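PDB 4XAB: EvdO2 from Micromonospora carbonacea, which is an oxygenase of the phytanoyl-CoA dioxygenase family that probably carries out oxidative cyclization in orthosomycin antibiotic biosynthesis. Local coordinates for residues A[18-29]-A[199-210]; A[154-164]-A[191-200]. All blocks are in the same frame, centred on the assembly; numbering follows the deposited sequence.

Contact 1: residues A[18-29]-A[199-210]; sequences FRSRGFAILPQV and CPLAPGGAVVHD
A24 and V208 form a hydrogen-bonded pair of an antiparallel ladder, which L26 and A206 continue; each pair exchanges two backbone bonds. The ladder reaches past the strands at both ends, D210 N donating to G22 O at 3.1 Å, and V29 N to G204 O at 2.8 Å. On the face carrying A24, L26, A206 and V208, the branches of V208 part: CG1 meets F18 CE1 at 3.8 Å, the two side chains crossing at about a right angle, while CG2 takes L26 CD1 at 3.6 Å. With its CG anti to the backbone N (chi1 175°), F18 brings its ring to this face, and V208 O lies in plane at the ring edge. On the other face, I25 CD1 touches C199 SG at 3.7 Å, and the same sulfur lies oblique to the F23 ring. A type II turn from A202 to G205 leads into strand 206-210. The pairing adds strand 23-26 to the larger sheet of the double-stranded beta-helix, and H209, beside the nickel site, has NE2 hydrogen-bonded to the metal ligand D131. Helix 89-102 covers the first face through I97 and F101; strand 139-149, paired with 206-210, sends W147 against V207 and L201.

Contact 2: residues A[154-164]-A[191-200]; sequences TVESGCLHYLP and VDPTSAVACP
Beside the nickel site, a short antiparallel ladder joins strands 160-162 and 197-198 in the smaller, three-stranded sheet of the double-stranded beta-helix. Y162 and V197 form its hydrogen-bonded pair, Y162 N reaching V197 O and V197 N reaching Y162 O, both at 2.9 Å. Two residues along, C199 N lies almost in line with the L160 C=O bond, 3.0 Å from O, though its N-H is less straight (151°), and a water bridges L160 N and C199 O. H161 and A198 make the non-hydrogen-bonded pair. Here the A198 methyl sits over one face of the imidazole as a CH-pi contact, CB lying 3.9 Å from the ring centroid and displaced toward the ND1-CE1 rim. The H161 ring also meets Y216 edge-to-face, from strand 215-217. Replacing H161 by an alanine is likely to leave the A198 methyl without its aromatic face and Y216 without its edge-to-face partner. V155 CG2 packs against the same methyl at 3.7 Å. On the opposite face of the ladder, C199 SG lies in the plane of the Y162 ring, at its CD1-CE1 edge. Set beside the backbone N (chi1 -63°), that ring holds its hydroxyl in a hydrogen bond with H209 ND1. Farther along, L163 CD1 presses on S195 CB at 3.5 Å, and P164 CD lies 3.4 Å from S195 O. An Asx turn at D192, whose OD1 accepts from T194 N, opens the 3-10 segment before strand 197-198. Paired short strands flanking the metal centre belong to the cupin-type barrel of the phytanoyl-CoA dioxygenase family, where H129, D131 and H215 hold the nickel.

From the N terminus, helix 12-21 runs into strand 23-26, whose partner, 206-210, comes only much later, so contact 1 closes a loop of 169 intervening residues. Contact 2 is nested within that loop and closes a far shorter one, 26 residues between 154-164 and 191-200. Its second segment runs directly into that of contact 1, the two sharing C199 and P200. Contact 1 thereby ties the N-terminal region to the larger sheet, and contact 2 pairs two of the three strands of the smaller sheet, whose third strand, 215-217, carries the nickel ligand H215. The two contacts meet at Y162, whose ring stacks with F23 of strand 23-26 and also reaches strand 206-210.

Contact 1: residues A[18-29]-A[199-210]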
loop_
_atom_site.group_PDB
_atom_site.type_symbol
_atom_site.label_atom_id
_atom_site.label_comp_id
_atom_site.label_asym_id
_atom_site.label_seq_id
_atom_site.Cartn_x
_atom_site.Cartn_y
_atom_site.Cartn_z
ATOM N N PHE A 18 3.784 0.374 -16.331
ATOM C CA PHE A 18 2.669 0.431 -15.384
ATOM C C PHE A 18 1.353 0.001 -16.045
ATOM O O PHE A 18 0.592 -0.776 -15.467
ATOM C CB PHE A 18 2.516 1.829 -14.772
ATOM C CG PHE A 18 1.303 1.967 -13.883
ATOM C CD1 PHE A 18 1.323 1.463 -12.580
ATOM C CD2 PHE A 18 0.145 2.574 -14.349
ATOM C CE1 PHE A 18 0.195 1.576 -11.766
ATOM C CE2 PHE A 18 -0.980 2.686 -13.544
ATOM C CZ PHE A 18 -0.948 2.185 -12.248
ATOM N N ARG A 19 1.082 0.486 -17.256
ATOM C CA ARG A 19 -0.171 0.163 -17.936
ATOM C C ARG A 19 -0.232 -1.299 -18.331
ATOM O O ARG A 19 -1.274 -1.942 -18.228
ATOM C CB ARG A 19 -0.354 1.019 -19.195
ATOM C CG ARG A 19 -0.387 2.495 -18.943
ATOM C CD ARG A 19 -1.390 2.853 -17.889
ATOM N NE ARG A 19 -1.531 4.300 -17.800
ATOM C CZ ARG A 19 -2.396 5.009 -18.514
ATOM N NH1 ARG A 19 -3.215 4.408 -19.371
ATOM N NH2 ARG A 19 -2.444 6.323 -18.364
ATOM N N SER A 20 0.909 -1.812 -18.778
ATOM C CA SER A 20 1.024 -3.169 -19.269
ATOM C C SER A 20 0.944 -4.180 -18.141
ATOM O O SER A 20 0.201 -5.156 -18.224
ATOM C CB SER A 20 2.349 -3.345 -20.020
ATOM O OG SER A 20 2.588 -4.715 -20.287
ATOM N N ARG A 21 1.709 -3.927 -17.086
ATOM C CA ARG A 21 1.882 -4.900 -16.019
ATOM C C ARG A 21 0.995 -4.656 -14.805
ATOM O O ARG A 21 0.730 -5.579 -14.049
ATOM C CB ARG A 21 3.349 -4.924 -15.575
ATOM C CG ARG A 21 4.333 -5.108 -16.714
ATOM C CD ARG A 21 5.699 -5.500 -16.174
ATOM N NE ARG A 21 5.808 -6.949 -16.045
ATOM C CZ ARG A 21 6.771 -7.574 -15.376
ATOM N NH1 ARG A 21 7.704 -6.867 -14.750
ATOM N NH2 ARG A 21 6.792 -8.902 -15.323
ATOM N N GLY A 22 0.546 -3.420 -14.621
ATOM C CA GLY A 22 -0.304 -3.078 -13.493
ATOM C C GLY A 22 0.434 -2.594 -12.259
ATOM O O GLY A 22 -0.185 -2.318 -11.219
ATOM N N PHE A 23 1.758 -2.542 -12.360
ATOM C CA PHE A 23 2.598 -2.018 -11.294
ATOM C C PHE A 23 3.865 -1.416 -11.876
ATOM O O PHE A 23 4.228 -1.675 -13.028
ATOM C CB PHE A 23 2.962 -3.113 -10.292
ATOM C CG PHE A 23 3.856 -4.162 -10.866
ATOM C CD1 PHE A 23 5.235 -4.094 -10.692
ATOM C CD2 PHE A 23 3.323 -5.214 -11.587
ATOM C CE1 PHE A 23 6.048 -5.060 -11.235
ATOM C CE2 PHE A 23 4.125 -6.179 -12.134
ATOM C CZ PHE A 23 5.495 -6.105 -11.963
ATOM N N ALA A 24 4.556 -0.631 -11.062
ATOM C CA ALA A 24 5.833 -0.064 -11.510
ATOM C C ALA A 24 6.701 0.235 -10.328
ATOM O O ALA A 24 6.200 0.582 -9.258
ATOM C CB ALA A 24 5.604 1.188 -12.318
ATOM N N ILE A 25 8.005 0.105 -10.533
ATOM C CA ILE A 25 8.987 0.445 -9.526
ATOM C C ILE A 25 9.585 1.807 -9.817
ATOM O O ILE A 25 10.015 2.071 -10.941
ATOM C CB ILE A 25 10.130 -0.584 -9.479
ATOM C CG1 ILE A 25 9.614 -1.922 -8.958
ATOM C CG2 ILE A 25 11.275 -0.055 -8.613
ATOM C CD1 ILE A 25 10.705 -2.985 -8.867
ATOM N N LEU A 26 9.596 2.662 -8.803
ATOM C CA LEU A 26 10.259 3.957 -8.893
ATOM C C LEU A 26 11.409 3.958 -7.899
ATOM O O LEU A 26 11.175 3.989 -6.695
ATOM C CB LEU A 26 9.284 5.071 -8.583
ATOM C CG LEU A 26 7.938 5.015 -9.300
ATOM C CD1 LEU A 26 7.034 6.127 -8.806
ATOM C CD2 LEU A 26 8.164 5.110 -10.790
ATOM N N PRO A 27 12.653 3.931 -8.396
ATOM C CA PRO A 27 13.788 3.722 -7.492
ATOM C C PRO A 27 13.940 4.766 -6.386
ATOM O O PRO A 27 14.371 4.407 -5.287
ATOM C CB PRO A 27 14.994 3.766 -8.437
ATOM C CG PRO A 27 14.450 3.279 -9.730
ATOM C CD PRO A 27 13.062 3.875 -9.815
ATOM N N GLN A 28 13.603 6.021 -6.654
ATOM C CA GLN A 28 13.783 7.057 -5.648
ATOM C C GLN A 28 12.715 8.144 -5.777
ATOM O O GLN A 28 12.901 9.124 -6.499
ATOM C CB GLN A 28 15.181 7.677 -5.764
ATOM C CG GLN A 28 15.489 8.725 -4.685
ATOM C CD GLN A 28 16.588 8.303 -3.719
ATOM O OE1 GLN A 28 17.667 7.880 -4.131
ATOM N NE2 GLN A 28 16.310 8.413 -2.413
ATOM N N VAL A 29 11.592 7.977 -5.093
ATOM C CA VAL A 29 10.520 8.965 -5.176
ATOM C C VAL A 29 10.612 9.960 -4.008
ATOM O O VAL A 29 10.045 11.044 -4.065
ATOM C CB VAL A 29 9.127 8.291 -5.207
ATOM C CG1 VAL A 29 8.706 7.841 -3.820
ATOM C CG2 VAL A 29 8.076 9.243 -5.789
ATOM N N CYS A 199 9.171 -7.010 -5.826
ATOM C CA CYS A 199 9.642 -5.646 -6.027
ATOM C C CYS A 199 10.432 -5.112 -4.840
ATOM O O CYS A 199 9.940 -4.262 -4.089
ATOM C CB CYS A 199 8.452 -4.725 -6.316
ATOM S SG CYS A 199 7.741 -5.056 -7.932
ATOM N N PRO A 200 11.673 -5.592 -4.673
ATOM C CA PRO A 200 12.494 -5.001 -3.614
ATOM C C PRO A 200 12.806 -3.535 -3.911
ATOM O O PRO A 200 12.795 -3.120 -5.074
ATOM C CB PRO A 200 13.756 -5.863 -3.632
ATOM C CG PRO A 200 13.303 -7.179 -4.202
ATOM C CD PRO A 200 12.329 -6.764 -5.279
ATOM N N LEU A 201 13.049 -2.768 -2.852
ATOM C CA LEU A 201 13.279 -1.331 -2.940
ATOM C C LEU A 201 14.357 -0.905 -1.978
ATOM O O LEU A 201 14.551 -1.528 -0.934
ATOM C CB LEU A 201 12.015 -0.545 -2.612
ATOM C CG LEU A 201 10.823 -0.767 -3.543
ATOM C CD1 LEU A 201 9.617 -0.065 -2.967
ATOM C CD2 LEU A 201 11.107 -0.267 -4.971
ATOM N N ALA A 202 15.038 0.177 -2.328
ATOM C CA ALA A 202 15.922 0.858 -1.397
ATOM C C ALA A 202 15.102 1.940 -0.693
ATOM O O ALA A 202 14.001 2.275 -1.156
ATOM C CB ALA A 202 17.108 1.455 -2.142
ATOM N N PRO A 203 15.609 2.483 0.427
ATOM C CA PRO A 203 14.866 3.539 1.122
ATOM C C PRO A 203 14.545 4.720 0.208
ATOM O O PRO A 203 15.401 5.173 -0.550
ATOM C CB PRO A 203 15.822 3.967 2.239
ATOM C CG PRO A 203 16.706 2.801 2.451
ATOM C CD PRO A 203 16.876 2.161 1.114
ATOM N N GLY A 204 13.297 5.178 0.256
ATOM C CA GLY A 204 12.858 6.263 -0.605
ATOM C C GLY A 204 12.338 5.802 -1.951
ATOM O O GLY A 204 11.811 6.611 -2.715
ATOM N N GLY A 205 12.497 4.512 -2.244
ATOM C CA GLY A 205 11.917 3.918 -3.440
ATOM C C GLY A 205 10.432 3.698 -3.238
ATOM O O GLY A 205 9.943 3.760 -2.117
ATOM N N ALA A 206 9.714 3.457 -4.326
ATOM C CA ALA A 206 8.282 3.173 -4.214
ATOM C C ALA A 206 7.852 2.174 -5.244
ATOM O O ALA A 206 8.473 2.026 -6.295
ATOM C CB ALA A 206 7.441 4.448 -4.363
ATOM N N VAL A 207 6.754 1.487 -4.940
ATOM C CA VAL A 207 6.063 0.729 -5.949
ATOM C C VAL A 207 4.694 1.369 -6.107
ATOM O O VAL A 207 4.117 1.921 -5.151
ATOM C CB VAL A 207 5.934 -0.773 -5.592
ATOM C CG1 VAL A 207 7.288 -1.455 -5.706
ATOM C CG2 VAL A 207 5.380 -0.940 -4.203
ATOM N N VAL A 208 4.232 1.345 -7.341
ATOM C CA VAL A 208 2.925 1.900 -7.701
ATOM C C VAL A 208 2.062 0.781 -8.270
ATOM O O VAL A 208 2.519 0.061 -9.142
ATOM C CB VAL A 208 3.083 3.014 -8.747
ATOM C CG1 VAL A 208 1.735 3.667 -9.051
ATOM C CG2 VAL A 208 4.117 4.051 -8.266
ATOM N N HIS A 209 0.821 0.614 -7.805
ATOM C CA HIS A 209 -0.024 -0.404 -8.433
ATOM C C HIS A 209 -1.475 0.007 -8.545
ATOM O O HIS A 209 -2.019 0.725 -7.700
ATOM C CB HIS A 209 0.045 -1.761 -7.699
ATOM C CG HIS A 209 -0.374 -1.717 -6.261
ATOM N ND1 HIS A 209 0.530 -1.563 -5.230
ATOM C CD2 HIS A 209 -1.592 -1.849 -5.678
ATOM C CE1 HIS A 209 -0.116 -1.574 -4.078
ATOM N NE2 HIS A 209 -1.402 -1.755 -4.321
ATOM N N ASP A 210 -2.076 -0.493 -9.610
ATOM C CA ASP A 210 -3.496 -0.288 -9.903
ATOM C C ASP A 210 -4.400 -0.924 -8.839
ATOM O O ASP A 210 -4.019 -1.892 -8.187
ATOM C CB ASP A 210 -3.812 -0.865 -11.284
ATOM C CG ASP A 210 -5.227 -0.553 -11.744
ATOM O OD1 ASP A 210 -6.142 -1.391 -11.559
ATOM O OD2 ASP A 210 -5.423 0.544 -12.285
HETATM O O HOH W 1 14.646 1.570 -4.822
#

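Contact 2: residues A[154-164]-A[191-200]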
loop_
_atom_site.group_PDB
_atom_site.type_symbol
_atom_site.label_atom_id
_atom_site.label_comp_id
_atom_site.label_asym_id
_atom_site.label_seq_id
_atom_site.Cartn_x
_atom_site.Cartn_y
_atom_site.Cartn_z
ATOM N N THR A 154 13.048 -5.916 1.165
ATOM C CA THR A 154 13.495 -7.120 0.473
ATOM C C THR A 154 12.430 -8.196 0.549
ATOM O O THR A 154 11.426 -8.042 1.253
ATOM C CB THR A 154 14.777 -7.685 1.088
ATOM O OG1 THR A 154 14.480 -8.125 2.419
ATOM C CG2 THR A 154 15.851 -6.626 1.143
ATOM N N VAL A 155 12.659 -9.310 -0.131
ATOM C CA VAL A 155 11.689 -10.385 -0.047
ATOM C C VAL A 155 11.591 -10.855 1.401
ATOM O O VAL A 155 10.496 -11.094 1.903
ATOM C CB VAL A 155 12.027 -11.552 -0.983
ATOM C CG1 VAL A 155 11.162 -12.748 -0.655
ATOM C CG2 VAL A 155 11.797 -11.123 -2.441
ATOM N N GLU A 156 12.727 -10.913 2.091
ATOM C CA GLU A 156 12.737 -11.400 3.464
ATOM C C GLU A 156 12.216 -10.392 4.480
ATOM O O GLU A 156 11.915 -10.758 5.610
ATOM C CB GLU A 156 14.146 -11.829 3.861
ATOM C CG GLU A 156 14.633 -13.052 3.128
ATOM C CD GLU A 156 15.951 -13.555 3.668
ATOM O OE1 GLU A 156 16.411 -14.622 3.205
ATOM O OE2 GLU A 156 16.524 -12.881 4.554
ATOM N N SER A 157 12.106 -9.125 4.099
ATOM C CA SER A 157 11.626 -8.117 5.042
ATOM C C SER A 157 10.158 -7.784 4.788
ATOM O O SER A 157 9.558 -6.994 5.512
ATOM C CB SER A 157 12.487 -6.852 4.961
ATOM O OG SER A 157 12.134 -6.085 3.823
ATOM N N GLY A 158 9.590 -8.391 3.753
ATOM C CA GLY A 158 8.185 -8.200 3.435
ATOM C C GLY A 158 7.866 -7.206 2.330
ATOM O O GLY A 158 6.872 -6.488 2.408
ATOM N N CYS A 159 8.692 -7.160 1.285
ATOM C CA CYS A 159 8.378 -6.314 0.138
ATOM C C CYS A 159 7.149 -6.869 -0.583
ATOM O O CYS A 159 6.706 -7.980 -0.305
ATOM C CB CYS A 159 9.571 -6.218 -0.820
ATOM S SG CYS A 159 9.869 -7.695 -1.791
ATOM N N LEU A 160 6.585 -6.080 -1.492
ATOM C CA LEU A 160 5.407 -6.491 -2.247
ATOM C C LEU A 160 5.780 -7.382 -3.421
ATOM O O LEU A 160 6.854 -7.249 -4.006
ATOM C CB LEU A 160 4.642 -5.262 -2.767
ATOM C CG LEU A 160 4.106 -4.353 -1.655
ATOM C CD1 LEU A 160 3.230 -3.236 -2.197
ATOM C CD2 LEU A 160 3.349 -5.171 -0.642
ATOM N N HIS A 161 4.859 -8.274 -3.751
ATOM C CA HIS A 161 4.922 -9.121 -4.926
ATOM C C HIS A 161 3.651 -8.871 -5.715
ATOM O O HIS A 161 2.590 -8.703 -5.119
ATOM C CB HIS A 161 4.989 -10.606 -4.559
ATOM C CG HIS A 161 6.107 -10.967 -3.627
ATOM N ND1 HIS A 161 6.996 -11.985 -3.898
ATOM C CD2 HIS A 161 6.433 -10.501 -2.398
ATOM C CE1 HIS A 161 7.845 -12.107 -2.892
ATOM N NE2 HIS A 161 7.527 -11.216 -1.969
ATOM N N TYR A 162 3.744 -8.901 -7.036
ATOM C CA TYR A 162 2.581 -8.671 -7.893
ATOM C C TYR A 162 2.300 -9.791 -8.878
ATOM O O TYR A 162 3.197 -10.544 -9.245
ATOM C CB TYR A 162 2.772 -7.388 -8.701
ATOM C CG TYR A 162 2.860 -6.151 -7.871
ATOM C CD1 TYR A 162 4.076 -5.519 -7.666
ATOM C CD2 TYR A 162 1.730 -5.597 -7.309
ATOM C CE1 TYR A 162 4.157 -4.367 -6.931
ATOM C CE2 TYR A 162 1.798 -4.466 -6.559
ATOM C CZ TYR A 162 3.019 -3.846 -6.364
ATOM O OH TYR A 162 3.084 -2.691 -5.619
ATOM N N LEU A 163 1.047 -9.875 -9.332
ATOM C CA LEU A 163 0.710 -10.709 -10.482
ATOM C C LEU A 163 0.635 -9.831 -11.722
ATOM O O LEU A 163 -0.356 -9.130 -11.914
ATOM C CB LEU A 163 -0.631 -11.430 -10.280
ATOM C CG LEU A 163 -0.954 -12.365 -11.447
ATOM C CD1 LEU A 163 -0.081 -13.597 -11.367
ATOM C CD2 LEU A 163 -2.435 -12.748 -11.477
ATOM N N PRO A 164 1.687 -9.850 -12.560
ATOM C CA PRO A 164 1.712 -8.968 -13.733
ATOM C C PRO A 164 0.511 -9.184 -14.637
ATOM O O PRO A 164 0.190 -10.330 -14.968
ATOM C CB PRO A 164 3.004 -9.367 -14.455
ATOM C CG PRO A 164 3.870 -9.983 -13.388
ATOM C CD PRO A 164 2.900 -10.691 -12.472
ATOM N N VAL A 191 -4.431 -16.858 -7.059
ATOM C CA VAL A 191 -3.218 -16.359 -7.694
ATOM C C VAL A 191 -2.166 -17.465 -7.680
ATOM O O VAL A 191 -1.960 -18.112 -6.657
ATOM C CB VAL A 191 -2.649 -15.098 -6.981
ATOM C CG1 VAL A 191 -1.328 -14.665 -7.624
ATOM C CG2 VAL A 191 -3.655 -13.958 -7.021
ATOM N N ASP A 192 -1.517 -17.685 -8.814
ATOM C CA ASP A 192 -0.443 -18.668 -8.901
ATOM C C ASP A 192 0.875 -18.003 -8.504
ATOM O O ASP A 192 1.377 -17.158 -9.236
ATOM C CB ASP A 192 -0.368 -19.237 -10.319
ATOM C CG ASP A 192 0.642 -20.360 -10.459
ATOM O OD1 ASP A 192 1.369 -20.665 -9.487
ATOM O OD2 ASP A 192 0.710 -20.934 -11.562
ATOM N N PRO A 193 1.431 -18.387 -7.345
ATOM C CA PRO A 193 2.637 -17.748 -6.806
ATOM C C PRO A 193 3.841 -17.845 -7.741
ATOM O O PRO A 193 4.713 -16.990 -7.661
ATOM C CB PRO A 193 2.901 -18.526 -5.508
ATOM C CG PRO A 193 1.601 -19.166 -5.169
ATOM C CD PRO A 193 0.962 -19.481 -6.482
ATOM N N THR A 194 3.892 -18.850 -8.613
ATOM C CA THR A 194 5.018 -18.965 -9.537
ATOM C C THR A 194 4.948 -17.908 -10.634
ATOM O O THR A 194 5.913 -17.710 -11.364
ATOM C CB THR A 194 5.091 -20.352 -10.199
ATOM O OG1 THR A 194 4.220 -20.393 -11.340
ATOM C CG2 THR A 194 4.688 -21.415 -9.214
ATOM N N SER A 195 3.802 -17.241 -10.750
ATOM C CA SER A 195 3.640 -16.158 -11.718
ATOM C C SER A 195 3.985 -14.802 -11.101
ATOM O O SER A 195 4.053 -13.794 -11.797
ATOM C CB SER A 195 2.215 -16.136 -12.257
ATOM O OG SER A 195 1.843 -17.406 -12.756
ATOM N N ALA A 196 4.231 -14.790 -9.799
ATOM C CA ALA A 196 4.478 -13.538 -9.086
ATOM C C ALA A 196 5.846 -12.937 -9.391
ATOM O O ALA A 196 6.821 -13.641 -9.698
ATOM C CB ALA A 196 4.339 -13.747 -7.576
ATOM N N VAL A 197 5.909 -11.619 -9.276
ATOM C CA VAL A 197 7.151 -10.882 -9.433
ATOM C C VAL A 197 7.376 -10.015 -8.195
ATOM O O VAL A 197 6.481 -9.288 -7.789
ATOM C CB VAL A 197 7.115 -10.016 -10.718
ATOM C CG1 VAL A 197 8.330 -9.132 -10.778
ATOM C CG2 VAL A 197 7.044 -10.916 -11.956
ATOM N N ALA A 198 8.561 -10.098 -7.586
ATOM C CA ALA A 198 8.823 -9.336 -6.363
ATOM C C ALA A 198 9.438 -7.992 -6.683
ATOM O O ALA A 198 10.165 -7.866 -7.664
ATOM C CB ALA A 198 9.747 -10.122 -5.410
ATOM N N CYS A 199 9.171 -7.010 -5.826
ATOM C CA CYS A 199 9.642 -5.646 -6.027
ATOM C C CYS A 199 10.432 -5.112 -4.840
ATOM O O CYS A 199 9.940 -4.262 -4.089
ATOM C CB CYS A 199 8.452 -4.725 -6.316
ATOM S SG CYS A 199 7.741 -5.056 -7.932
ATOM N N PRO A 200 11.673 -5.592 -4.673
ATOM C CA PRO A 200 12.494 -5.001 -3.614
ATOM C C PRO A 200 12.806 -3.535 -3.911
ATOM O O PRO A 200 12.795 -3.120 -5.074
ATOM C CB PRO A 200 13.756 -5.863 -3.632
ATOM C CG PRO A 200 13.303 -7.179 -4.202
ATOM C CD PRO A 200 12.329 -6.764 -5.279
HETATM O O HOH W 2 7.864 -3.618 -2.379
#